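Local coordinates for flavoprotein (Thermotoga maritima, PDB 5V8S) that probably works as an oxidoreductase that passes electrons through bound FMN and a di-iron centre, as other flavo-diiron proteins do, at residues E45-I50 against H205-Y209; F40-W44 against V211-G215; I310-L314 against F340-I345; R31-I37 against G49-N53. The protein carries 1 engineered substitution. All blocks are in the same frame, centred on the assembly; numbering follows the deposited sequence.

Interaction 1: E45-I50 against H205-Y209; sequences EIPEGI and HVTKY
Glu48 overlaps the edge of the His205 ring with the end of its side chain. His205 ND1 donates to Glu48 OE2 at 2.8 Å, and the oxygen lies close to the imidazole plane. ND1 meets the oxygen from above the carboxylate plane, 42° out of it; ring and carboxylate planes are 75° apart. Glu48 CG sits between the backbone N and the carbonyl carbon (chi1 66°), and a bend at chi2 turns the carboxylate toward helix 196-214. Lys208 comes from the opposite direction with a fully extended chain. Its NZ forms a salt bridge to Glu48 OE2 at 2.9 Å, on the syn lone pair, and a weak bond to OE1. Two donors grip OE2, which probably favours a charged carboxylate. Lys208 NZ also gives a bond of 3.0 Å to Glu45 O, in the carbonyl plane. Its further partner is Glu312, so a single ammonium serves two carboxylates and a carbonyl. The type I turn from Ile46 to Gly49, closed by Gly49 N to Ile46 O, presents Glu48 to the helix. Ile50 CD1 rests 4.4 Å from Tyr209 CE1, and the nearest atoms of the Tyr209 side chain and the mu-oxo-diiron centre are about 4 Å apart. The contact joins the loop between strands 44-45 and 50-59 to helix 196-214, with helix 310-316 of the flavodoxin region packed against Lys208.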
loop_
_atom_site.group_PDB
_atom_site.type_symbol
_atom_site.label_atom_id
_atom_site.label_comp_id
_atom_site.label_asym_id
_atom_site.label_seq_id
_atom_site.Cartn_x
_atom_site.Cartn_y
_atom_site.Cartn_z
ATOM N N GLU A 45 -3.527 9.255 -2.537
ATOM C CA GLU A 45 -4.506 9.156 -3.617
ATOM C C GLU A 45 -5.387 10.401 -3.669
ATOM O O GLU A 45 -6.148 10.670 -2.734
ATOM C CB GLU A 45 -5.376 7.932 -3.368
ATOM C CG GLU A 45 -4.601 6.625 -3.169
ATOM C CD GLU A 45 -4.295 6.265 -1.683
ATOM O OE1 GLU A 45 -4.146 7.176 -0.820
ATOM O OE2 GLU A 45 -4.190 5.052 -1.391
ATOM N N ILE A 46 -5.307 11.139 -4.776
ATOM C CA ILE A 46 -6.094 12.364 -4.965
ATOM C C ILE A 46 -6.764 12.348 -6.335
ATOM O O ILE A 46 -6.400 13.127 -7.223
ATOM C CB ILE A 46 -5.254 13.646 -4.737
ATOM C CG1 ILE A 46 -3.963 13.666 -5.579
ATOM C CG2 ILE A 46 -4.923 13.779 -3.273
ATOM C CD1 ILE A 46 -3.363 15.113 -5.681
ATOM N N PRO A 47 -7.767 11.498 -6.545
ATOM C CA PRO A 47 -8.533 11.573 -7.799
ATOM C C PRO A 47 -9.160 12.939 -8.046
ATOM O O PRO A 47 -9.473 13.264 -9.203
ATOM C CB PRO A 47 -9.609 10.486 -7.630
ATOM C CG PRO A 47 -9.670 10.240 -6.165
ATOM C CD PRO A 47 -8.300 10.489 -5.619
ATOM N N GLU A 48 -9.357 13.744 -6.997
ATOM C CA GLU A 48 -9.950 15.064 -7.151
ATOM C C GLU A 48 -8.959 16.115 -7.628
ATOM O O GLU A 48 -9.381 17.243 -7.930
ATOM C CB GLU A 48 -10.531 15.531 -5.821
ATOM C CG GLU A 48 -9.513 15.782 -4.718
ATOM C CD GLU A 48 -9.253 14.580 -3.808
ATOM O OE1 GLU A 48 -9.048 13.446 -4.315
ATOM O OE2 GLU A 48 -9.272 14.782 -2.569
ATOM N N GLY A 49 -7.659 15.806 -7.660
ATOM C CA GLY A 49 -6.669 16.756 -8.128
ATOM C C GLY A 49 -6.273 17.786 -7.086
ATOM O O GLY A 49 -6.734 17.809 -5.938
ATOM N N ILE A 50 -5.396 18.682 -7.530
ATOM C CA ILE A 50 -4.874 19.762 -6.707
ATOM C C ILE A 50 -4.488 20.895 -7.640
ATOM O O ILE A 50 -4.065 20.665 -8.777
ATOM C CB ILE A 50 -3.677 19.284 -5.856
ATOM C CG1 ILE A 50 -3.316 20.326 -4.789
ATOM C CG2 ILE A 50 -2.479 18.921 -6.753
ATOM C CD1 ILE A 50 -2.137 19.924 -3.889
ATOM N N HIS A 205 -11.795 18.101 1.805
ATOM C CA HIS A 205 -10.557 17.986 1.043
ATOM C C HIS A 205 -9.424 18.807 1.652
ATOM O O HIS A 205 -8.250 18.485 1.419
ATOM C CB HIS A 205 -10.789 18.361 -0.417
ATOM C CG HIS A 205 -11.795 17.486 -1.101
ATOM N ND1 HIS A 205 -11.455 16.289 -1.697
ATOM C CD2 HIS A 205 -13.134 17.620 -1.255
ATOM C CE1 HIS A 205 -12.548 15.723 -2.186
ATOM N NE2 HIS A 205 -13.580 16.511 -1.930
ATOM N N VAL A 206 -9.752 19.853 2.417
ATOM C CA VAL A 206 -8.745 20.538 3.222
ATOM C C VAL A 206 -8.267 19.623 4.337
ATOM O O VAL A 206 -7.066 19.485 4.568
ATOM C CB VAL A 206 -9.307 21.859 3.778
ATOM C CG1 VAL A 206 -8.298 22.508 4.727
ATOM C CG2 VAL A 206 -9.652 22.782 2.634
ATOM N N THR A 207 -9.197 18.941 5.013
ATOM C CA THR A 207 -8.789 18.015 6.063
ATOM C C THR A 207 -7.866 16.941 5.503
ATOM O O THR A 207 -6.849 16.600 6.118
ATOM C CB THR A 207 -10.017 17.367 6.688
ATOM O OG1 THR A 207 -10.833 18.406 7.237
ATOM C CG2 THR A 207 -9.598 16.413 7.799
ATOM N N LYS A 208 -8.217 16.391 4.341
ATOM C CA LYS A 208 -7.385 15.367 3.714
ATOM C C LYS A 208 -5.975 15.882 3.449
ATOM O O LYS A 208 -4.993 15.170 3.688
ATOM C CB LYS A 208 -8.054 14.926 2.416
ATOM C CG LYS A 208 -7.433 13.722 1.735
ATOM C CD LYS A 208 -8.235 13.431 0.460
ATOM C CE LYS A 208 -7.676 12.331 -0.391
ATOM N NZ LYS A 208 -8.539 12.112 -1.597
ATOM N N TYR A 209 -5.861 17.115 2.941
ATOM C CA TYR A 209 -4.569 17.759 2.711
ATOM C C TYR A 209 -3.804 17.950 4.019
ATOM O O TYR A 209 -2.613 17.629 4.113
ATOM C CB TYR A 209 -4.802 19.109 2.013
ATOM C CG TYR A 209 -3.530 19.876 1.785
ATOM C CD1 TYR A 209 -2.758 19.635 0.662
ATOM C CD2 TYR A 209 -3.093 20.846 2.695
ATOM C CE1 TYR A 209 -1.580 20.332 0.444
ATOM C CE2 TYR A 209 -1.924 21.526 2.486
ATOM C CZ TYR A 209 -1.170 21.256 1.360
ATOM O OH TYR A 209 0.008 21.941 1.158
#

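Interaction 2: F40-W44 against V211-G215; sequences FEAVW and VTVIG
Trp44 lays one face of its indole against Thr212 on helix 196-214. Thr212 CB stands 3.5 Å from the centroid of the five-membered ring of Trp44, 7° off the normal, which makes a CH-pi contact. Thr212 CG2 reaches toward the six-membered ring, 3.7 Å from Trp44 CD2. Trp44 and Thr212 run alongside each other, pointing opposite ways. Val43 CG1 covers the opposite indole face, so the ring is sandwiched. With chi1 near 59°, Thr212 OG1 is turned to its own helix, where it bonds to Lys208 O, and also to Tyr185. Glu41 is extended beyond CG and brings its carboxylate to the indole edge. Trp44 NE1 donates to Glu41 OE1 at 2.8 Å, nearly in the ring plane, and this fixes the turn of the indole. A water bridges Glu41 OE2 and Val213 O, donating to both. Val213 CG2 approaches the Phe40 ring obliquely, 3.9 Å from CE2. Val43 and Trp44 sit opposite Phe40 in a classic beta bulge, and Phe40 O accepts from both their N atoms. Tyr330 of the second subunit also bonds to Glu41 OE1, and Lys348 bonds to Thr212 O. No direct hydrogen bond joins the two segments. Their union rests on apolar and CH-pi contact and on one shared water, while the buried carboxylate of Glu41 is satisfied by the indole, the water and the other subunit.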
loop_
_atom_site.group_PDB
_atom_site.type_symbol
_atom_site.label_atom_id
_atom_site.label_comp_id
_atom_site.label_asym_id
_atom_site.label_seq_id
_atom_site.Cartn_x
_atom_site.Cartn_y
_atom_site.Cartn_z
ATOM N N PHE A 40 -0.343 12.417 -4.644
ATOM C CA PHE A 40 0.448 13.537 -4.171
ATOM C C PHE A 40 1.621 13.031 -3.349
ATOM O O PHE A 40 1.486 12.097 -2.555
ATOM C CB PHE A 40 -0.416 14.499 -3.362
ATOM C CG PHE A 40 0.179 15.867 -3.249
ATOM C CD1 PHE A 40 0.310 16.636 -4.378
ATOM C CD2 PHE A 40 0.622 16.353 -2.031
ATOM C CE1 PHE A 40 0.885 17.894 -4.313
ATOM C CE2 PHE A 40 1.208 17.611 -1.952
ATOM C CZ PHE A 40 1.315 18.383 -3.103
ATOM N N GLU A 41 2.783 13.657 -3.546
ATOM C CA GLU A 41 4.030 13.180 -2.955
ATOM C C GLU A 41 4.344 11.733 -3.382
ATOM O O GLU A 41 5.085 11.032 -2.691
ATOM C CB GLU A 41 4.017 13.285 -1.416
ATOM C CG GLU A 41 3.933 14.699 -0.862
ATOM C CD GLU A 41 3.843 14.769 0.680
ATOM O OE1 GLU A 41 3.414 13.793 1.343
ATOM O OE2 GLU A 41 4.247 15.807 1.239
ATOM N N ALA A 42 3.774 11.278 -4.504
ATOM C CA ALA A 42 3.873 9.893 -4.964
ATOM C C ALA A 42 3.307 8.905 -3.953
ATOM O O ALA A 42 3.709 7.746 -3.924
ATOM C CB ALA A 42 5.299 9.511 -5.378
ATOM N N VAL A 43 2.359 9.329 -3.118
ATOM C CA VAL A 43 1.711 8.385 -2.210
ATOM C C VAL A 43 0.220 8.615 -1.964
ATOM O O VAL A 43 -0.528 7.635 -1.876
ATOM C CB VAL A 43 2.496 8.212 -0.894
ATOM C CG1 VAL A 43 2.768 9.498 -0.263
ATOM C CG2 VAL A 43 1.760 7.284 0.098
ATOM N N TRP A 44 -0.234 9.865 -1.827
ATOM C CA TRP A 44 -1.600 10.128 -1.363
ATOM C C TRP A 44 -2.568 10.168 -2.541
ATOM O O TRP A 44 -2.450 11.004 -3.435
ATOM C CB TRP A 44 -1.677 11.414 -0.539
ATOM C CG TRP A 44 -0.621 11.477 0.490
ATOM C CD1 TRP A 44 0.365 12.413 0.571
ATOM C CD2 TRP A 44 -0.407 10.576 1.581
ATOM N NE1 TRP A 44 1.189 12.139 1.630
ATOM C CE2 TRP A 44 0.743 11.011 2.263
ATOM C CE3 TRP A 44 -1.056 9.419 2.026
ATOM C CZ2 TRP A 44 1.260 10.337 3.374
ATOM C CZ3 TRP A 44 -0.542 8.745 3.143
ATOM C CH2 TRP A 44 0.609 9.213 3.796
ATOM N N VAL A 211 -3.975 16.356 6.906
ATOM C CA VAL A 211 -3.487 15.132 7.535
ATOM C C VAL A 211 -2.355 14.523 6.713
ATOM O O VAL A 211 -1.294 14.169 7.249
ATOM C CB VAL A 211 -4.626 14.126 7.782
ATOM C CG1 VAL A 211 -4.067 12.853 8.441
ATOM C CG2 VAL A 211 -5.726 14.723 8.674
ATOM N N THR A 212 -2.558 14.398 5.398
ATOM C CA THR A 212 -1.568 13.732 4.559
ATOM C C THR A 212 -0.268 14.516 4.442
ATOM O O THR A 212 0.806 13.912 4.463
ATOM C CB THR A 212 -2.107 13.391 3.164
ATOM O OG1 THR A 212 -2.542 14.569 2.474
ATOM C CG2 THR A 212 -3.229 12.348 3.249
ATOM N N VAL A 213 -0.342 15.844 4.311
ATOM C CA VAL A 213 0.858 16.651 4.059
ATOM C C VAL A 213 1.467 17.190 5.345
ATOM O O VAL A 213 2.692 17.180 5.514
ATOM C CB VAL A 213 0.521 17.775 3.061
ATOM C CG1 VAL A 213 1.714 18.700 2.834
ATOM C CG2 VAL A 213 0.059 17.186 1.747
ATOM N N ILE A 214 0.629 17.683 6.261
ATOM C CA ILE A 214 1.095 18.372 7.456
ATOM C C ILE A 214 0.923 17.553 8.730
ATOM O O ILE A 214 1.405 17.975 9.787
ATOM C CB ILE A 214 0.390 19.738 7.602
ATOM C CG1 ILE A 214 0.278 20.430 6.238
ATOM C CG2 ILE A 214 1.131 20.629 8.593
ATOM C CD1 ILE A 214 -0.471 21.752 6.266
ATOM N N GLY A 215 0.252 16.401 8.676
ATOM C CA GLY A 215 -0.217 15.778 9.902
ATOM C C GLY A 215 0.874 15.397 10.883
ATOM O O GLY A 215 0.648 15.389 12.093
HETATM O O HOH W 1 4.424 15.549 4.101
#

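Interaction 3: I310-L314 against F340-I345; sequences ISEIL and FTLLEI
Chi1 of Ile310 (-45°, in one of two conformers) sets CG1 beside the backbone N, that of Phe340 (-177°) sets CG anti to its own N, and these torsions bring the two side chains together. They belong to two helices of the flavodoxin-like alpha/beta domain, 310-316 and 336-348. The short axes approach to 10.5 Å and cross at -46°. Ile310 CG1 meets the edge of the Phe340 ring, 3.7 Å from CE2. Glu344 CG lies over one face of that ring. Ile310 CD1, tentatively placed in that conformer, lies 3.6 Å from Thr341 OG1, a van der Waals contact only, since that hydroxyl bonds to Leu337 O in its own helix. The Ile313 and Thr341 side chains cross at about a right angle, with Ile313 CD1 4.1 Å from Thr341 CG2. No hydrogen bond links the segments; the interface is mostly apolar. Glu344 turns its carboxylate away from the contact and forms a salt bridge with Arg339 of the second subunit. Phe302 of strand 296-302 touches Ile310 and Thr341, and Phe325 of strand 322-327 packs on Ile345. At the far end, Leu314 CD2 sits over the backbone of the second helix, 3.8 Å from Glu344 O and 3.9 Å from Ile345 CA.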
loop_
_atom_site.group_PDB
_atom_site.type_symbol
_atom_site.label_atom_id
_atom_site.label_comp_id
_atom_site.label_asym_id
_atom_site.label_seq_id
_atom_site.Cartn_x
_atom_site.Cartn_y
_atom_site.Cartn_z
ATOM N N ILE A 310 -5.594 5.050 1.318
ATOM C CA ILE A 310 -5.084 5.399 2.636
ATOM C C ILE A 310 -5.309 6.887 2.928
ATOM O O ILE A 310 -5.508 7.273 4.088
ATOM C CB ILE A 310 -3.608 4.975 2.758
ATOM C CG1 ILE A 310 -3.404 3.557 2.192
ATOM C CG2 ILE A 310 -3.149 5.055 4.214
ATOM C CD1 ILE A 310 -4.218 2.439 2.841
ATOM N N SER A 311 -5.320 7.738 1.893
ATOM C CA SER A 311 -5.596 9.161 2.094
ATOM C C SER A 311 -7.011 9.403 2.600
ATOM O O SER A 311 -7.246 10.369 3.332
ATOM C CB SER A 311 -5.357 9.915 0.787
ATOM O OG SER A 311 -6.281 9.515 -0.212
ATOM N N GLU A 312 -7.964 8.556 2.211
ATOM C CA GLU A 312 -9.336 8.706 2.678
ATOM C C GLU A 312 -9.493 8.228 4.116
ATOM O O GLU A 312 -10.223 8.843 4.899
ATOM C CB GLU A 312 -10.270 7.935 1.758
ATOM C CG GLU A 312 -10.391 8.517 0.377
ATOM C CD GLU A 312 -11.109 9.860 0.383
ATOM O OE1 GLU A 312 -12.148 9.967 1.064
ATOM O OE2 GLU A 312 -10.647 10.787 -0.295
ATOM N N ILE A 313 -8.831 7.136 4.485
ATOM C CA ILE A 313 -8.803 6.741 5.891
ATOM C C ILE A 313 -8.283 7.885 6.746
ATOM O O ILE A 313 -8.889 8.263 7.753
ATOM C CB ILE A 313 -7.952 5.474 6.076
ATOM C CG1 ILE A 313 -8.589 4.296 5.333
ATOM C CG2 ILE A 313 -7.809 5.140 7.563
ATOM C CD1 ILE A 313 -7.715 3.051 5.249
ATOM N N LEU A 314 -7.146 8.453 6.354
ATOM C CA LEU A 314 -6.492 9.470 7.167
ATOM C C LEU A 314 -7.374 10.702 7.318
ATOM O O LEU A 314 -7.453 11.285 8.403
ATOM C CB LEU A 314 -5.145 9.812 6.544
ATOM C CG LEU A 314 -4.048 8.768 6.727
ATOM C CD1 LEU A 314 -2.861 9.157 5.916
ATOM C CD2 LEU A 314 -3.646 8.625 8.164
ATOM N N PHE A 340 0.699 -0.958 7.083
ATOM C CA PHE A 340 0.908 0.324 6.417
ATOM C C PHE A 340 -0.058 1.365 6.962
ATOM O O PHE A 340 0.332 2.493 7.262
ATOM C CB PHE A 340 0.725 0.160 4.903
ATOM C CG PHE A 340 0.984 1.416 4.109
ATOM C CD1 PHE A 340 2.261 1.738 3.700
ATOM C CD2 PHE A 340 -0.048 2.274 3.771
ATOM C CE1 PHE A 340 2.506 2.885 2.969
ATOM C CE2 PHE A 340 0.205 3.415 3.045
ATOM C CZ PHE A 340 1.478 3.711 2.634
ATOM N N THR A 341 -1.328 0.989 7.091
ATOM C CA THR A 341 -2.347 1.915 7.576
ATOM C C THR A 341 -2.038 2.378 8.996
ATOM O O THR A 341 -2.083 3.577 9.285
ATOM C CB THR A 341 -3.719 1.252 7.497
ATOM O OG1 THR A 341 -4.011 0.954 6.141
ATOM C CG2 THR A 341 -4.834 2.196 8.045
ATOM N N LEU A 342 -1.726 1.437 9.893
ATOM C CA LEU A 342 -1.407 1.795 11.275
ATOM C C LEU A 342 -0.178 2.691 11.347
ATOM O O LEU A 342 -0.159 3.673 12.100
ATOM C CB LEU A 342 -1.185 0.534 12.109
ATOM C CG LEU A 342 -2.443 -0.293 12.373
ATOM C CD1 LEU A 342 -2.086 -1.594 13.061
ATOM C CD2 LEU A 342 -3.459 0.470 13.191
ATOM N N LEU A 343 0.864 2.366 10.576
ATOM C CA LEU A 343 2.058 3.207 10.611
ATOM C C LEU A 343 1.767 4.610 10.099
ATOM O O LEU A 343 2.298 5.582 10.634
ATOM C CB LEU A 343 3.200 2.578 9.815
ATOM C CG LEU A 343 3.818 1.315 10.408
ATOM C CD1 LEU A 343 4.857 0.717 9.455
ATOM C CD2 LEU A 343 4.469 1.616 11.731
ATOM N N GLU A 344 0.926 4.741 9.065
ATOM C CA GLU A 344 0.589 6.077 8.585
ATOM C C GLU A 344 -0.325 6.824 9.546
ATOM O O GLU A 344 -0.213 8.052 9.651
ATOM C CB GLU A 344 -0.000 6.037 7.181
ATOM C CG GLU A 344 0.978 5.522 6.131
ATOM C CD GLU A 344 2.287 6.239 6.155
ATOM O OE1 GLU A 344 2.292 7.482 6.271
ATOM O OE2 GLU A 344 3.321 5.554 6.057
ATOM N N ILE A 345 -1.252 6.127 10.224
ATOM C CA ILE A 345 -2.057 6.797 11.249
ATOM C C ILE A 345 -1.160 7.324 12.356
ATOM O O ILE A 345 -1.313 8.467 12.809
ATOM C CB ILE A 345 -3.143 5.839 11.793
ATOM C CG1 ILE A 345 -4.216 5.630 10.738
ATOM C CG2 ILE A 345 -3.755 6.383 13.127
ATOM C CD1 ILE A 345 -5.162 4.486 11.056
#

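Interaction 4: R31-I37 against G49-N53; sequences RIDDDRI and GISYN
Ile32 and Tyr52 form an antiparallel hydrogen-bonded pair, joined by Ile32 N to Tyr52 O at 3.0 Å and Tyr52 N to Ile32 O at 2.9 Å. Asp34 N to Ile50 O continues the pairing of strands 26-34 and 50-59. These are neighbours in the mixed sheet of the metallo-beta-lactamase-like domain. Among side chains, the polar link is Tyr52 OH to Asp34 OD2, 2.7 Å. It uses the anti lone pair of the carboxylate, whose plane is 60° from the ring. With CG anti to N (chi1 -170°), the Asp34 carboxylate lies between Tyr52 OH and the backbone that follows. Asp34 OD1 accepts from Arg36 N, closing an Asx turn, and from Ile37 N, an Asx motif; Tyr73 adds a further bond. On the face bearing Arg31, Asp33, Ser51 and Asn53, Arg31 grips Asp33 side-on, with NE at 2.7 Å from OD1 and NH2 on OD2. Ser51 CB lies obliquely by that guanidinium. Ser51 OG gives a bond of 2.8 Å to Asn53 OD1, while Asn53 ND2 turns to Gly241 O and Pro238 O. Apolar contact comes from Ile32 CG2 at the edge of the Tyr52 ring, 3.7 Å from CD2, and from Ile37 CG2 on Ile50 CG2. Buried carboxylates are met by several donors each, which would probably keep Asp33 and Asp34 ionised. Ser51 O also bonds to His240, a residue of the di-iron pocket, tying the strand to that site.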
loop_
_atom_site.group_PDB
_atom_site.type_symbol
_atom_site.label_atom_id
_atom_site.label_comp_id
_atom_site.label_asym_id
_atom_site.label_seq_id
_atom_site.Cartn_x
_atom_site.Cartn_y
_atom_site.Cartn_z
ATOM N N ARG A 31 -3.405 30.345 -11.412
ATOM C CA ARG A 31 -3.758 29.044 -10.855
ATOM C C ARG A 31 -3.832 28.028 -11.985
ATOM O O ARG A 31 -4.493 28.273 -13.002
ATOM C CB ARG A 31 -5.116 29.110 -10.120
ATOM C CG ARG A 31 -5.730 27.750 -9.783
ATOM C CD ARG A 31 -7.014 27.843 -8.964
ATOM N NE ARG A 31 -7.875 26.695 -9.258
ATOM C CZ ARG A 31 -9.124 26.559 -8.827
ATOM N NH1 ARG A 31 -9.661 27.477 -8.031
ATOM N NH2 ARG A 31 -9.844 25.505 -9.196
ATOM N N ILE A 32 -3.154 26.897 -11.812
ATOM C CA ILE A 32 -3.281 25.776 -12.741
ATOM C C ILE A 32 -3.905 24.596 -12.003
ATOM O O ILE A 32 -3.569 24.327 -10.842
ATOM C CB ILE A 32 -1.947 25.419 -13.428
ATOM C CG1 ILE A 32 -2.207 24.415 -14.551
ATOM C CG2 ILE A 32 -0.916 24.893 -12.431
ATOM C CD1 ILE A 32 -1.032 24.192 -15.467
ATOM N N ASP A 33 -4.860 23.948 -12.647
ATOM C CA ASP A 33 -5.595 22.824 -12.064
ATOM C C ASP A 33 -4.959 21.520 -12.550
ATOM O O ASP A 33 -5.134 21.135 -13.710
ATOM C CB ASP A 33 -7.072 22.929 -12.445
ATOM C CG ASP A 33 -7.776 24.052 -11.717
ATOM O OD1 ASP A 33 -7.114 24.711 -10.897
ATOM O OD2 ASP A 33 -8.981 24.264 -11.952
ATOM N N ASP A 34 -4.236 20.837 -11.658
ATOM C CA ASP A 34 -3.504 19.619 -12.027
ATOM C C ASP A 34 -4.476 18.447 -11.972
ATOM O O ASP A 34 -4.734 17.880 -10.907
ATOM C CB ASP A 34 -2.311 19.400 -11.100
ATOM C CG ASP A 34 -1.389 18.304 -11.589
ATOM O OD1 ASP A 34 -1.771 17.618 -12.551
ATOM O OD2 ASP A 34 -0.305 18.136 -11.008
ATOM N N ASP A 35 -5.005 18.081 -13.131
ATOM C CA ASP A 35 -5.841 16.894 -13.257
ATOM C C ASP A 35 -5.070 15.695 -13.802
ATOM O O ASP A 35 -5.688 14.682 -14.149
ATOM C CB ASP A 35 -7.089 17.172 -14.100
ATOM C CG ASP A 35 -6.767 17.604 -15.510
ATOM O OD1 ASP A 35 -5.587 17.822 -15.831
ATOM O OD2 ASP A 35 -7.717 17.730 -16.311
ATOM N N ARG A 36 -3.741 15.788 -13.892
ATOM C CA ARG A 36 -2.921 14.659 -14.320
ATOM C C ARG A 36 -2.417 13.851 -13.136
ATOM O O ARG A 36 -2.377 12.616 -13.196
ATOM C CB ARG A 36 -1.724 15.144 -15.150
ATOM C CG ARG A 36 -2.076 15.759 -16.504
ATOM C CD ARG A 36 -0.807 16.148 -17.287
ATOM N NE ARG A 36 -1.073 17.111 -18.356
ATOM C CZ ARG A 36 -0.132 17.787 -19.011
ATOM N NH1 ARG A 36 1.154 17.613 -18.718
ATOM N NH2 ARG A 36 -0.474 18.635 -19.968
ATOM N N ILE A 37 -2.042 14.530 -12.055
ATOM C CA ILE A 37 -1.481 13.861 -10.892
ATOM C C ILE A 37 -2.515 12.913 -10.300
ATOM O O ILE A 37 -3.719 13.196 -10.289
ATOM C CB ILE A 37 -1.010 14.925 -9.885
ATOM C CG1 ILE A 37 -0.233 14.292 -8.734
ATOM C CG2 ILE A 37 -2.205 15.743 -9.348
ATOM C CD1 ILE A 37 0.680 15.273 -8.029
ATOM N N GLY A 49 -7.659 15.806 -7.660
ATOM C CA GLY A 49 -6.669 16.756 -8.128
ATOM C C GLY A 49 -6.273 17.786 -7.086
ATOM O O GLY A 49 -6.734 17.809 -5.938
ATOM N N ILE A 50 -5.396 18.682 -7.530
ATOM C CA ILE A 50 -4.874 19.762 -6.707
ATOM C C ILE A 50 -4.488 20.895 -7.640
ATOM O O ILE A 50 -4.065 20.665 -8.777
ATOM C CB ILE A 50 -3.677 19.284 -5.856
ATOM C CG1 ILE A 50 -3.316 20.326 -4.789
ATOM C CG2 ILE A 50 -2.479 18.921 -6.753
ATOM C CD1 ILE A 50 -2.137 19.924 -3.889
ATOM N N SER A 51 -4.658 22.131 -7.165
ATOM C CA SER A 51 -4.210 23.282 -7.934
ATOM C C SER A 51 -2.864 23.766 -7.408
ATOM O O SER A 51 -2.495 23.518 -6.261
ATOM C CB SER A 51 -5.233 24.424 -7.900
ATOM O OG SER A 51 -5.202 25.150 -6.676
ATOM N N TYR A 52 -2.138 24.476 -8.270
ATOM C CA TYR A 52 -0.941 25.231 -7.877
ATOM C C TYR A 52 -1.249 26.699 -8.126
ATOM O O TYR A 52 -1.619 27.080 -9.248
ATOM C CB TYR A 52 0.337 24.792 -8.626
ATOM C CG TYR A 52 0.473 23.295 -8.647
ATOM C CD1 TYR A 52 0.566 22.579 -7.465
ATOM C CD2 TYR A 52 0.423 22.609 -9.832
ATOM C CE1 TYR A 52 0.616 21.186 -7.455
ATOM C CE2 TYR A 52 0.487 21.199 -9.848
ATOM C CZ TYR A 52 0.574 20.500 -8.644
ATOM O OH TYR A 52 0.605 19.102 -8.607
ATOM N N ASN A 53 -1.097 27.515 -7.085
ATOM C CA ASN A 53 -1.493 28.919 -7.131
ATOM C C ASN A 53 -0.267 29.790 -6.903
ATOM O O ASN A 53 0.399 29.653 -5.876
ATOM C CB ASN A 53 -2.488 29.276 -6.018
ATOM C CG ASN A 53 -3.727 28.377 -5.991
ATOM O OD1 ASN A 53 -4.103 27.749 -6.988
ATOM N ND2 ASN A 53 -4.376 28.331 -4.830
#

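Interactions 1 and 2 both use helix 196-214. Interaction 1 is partly buried and runs on charge, whereas interaction 2 is buried and rests on an indole face and one water. Phe40 touches Ile50 and so couples them on the di-iron side. Interaction 4 shares Gly49 and Ile50 with interaction 1 and is the sheet contact of the set, with backbone bonds and buried carboxylates. Interaction 3 joins two helices by largely apolar packing, in the flavodoxin region. It meets interaction 1 through Lys208 with Glu312, and interaction 2 through Trp44 with Leu314. It stays about 9 Å from interaction 4 at the nearest atoms. Interactions 2, 3 and 4 touch the second subunit.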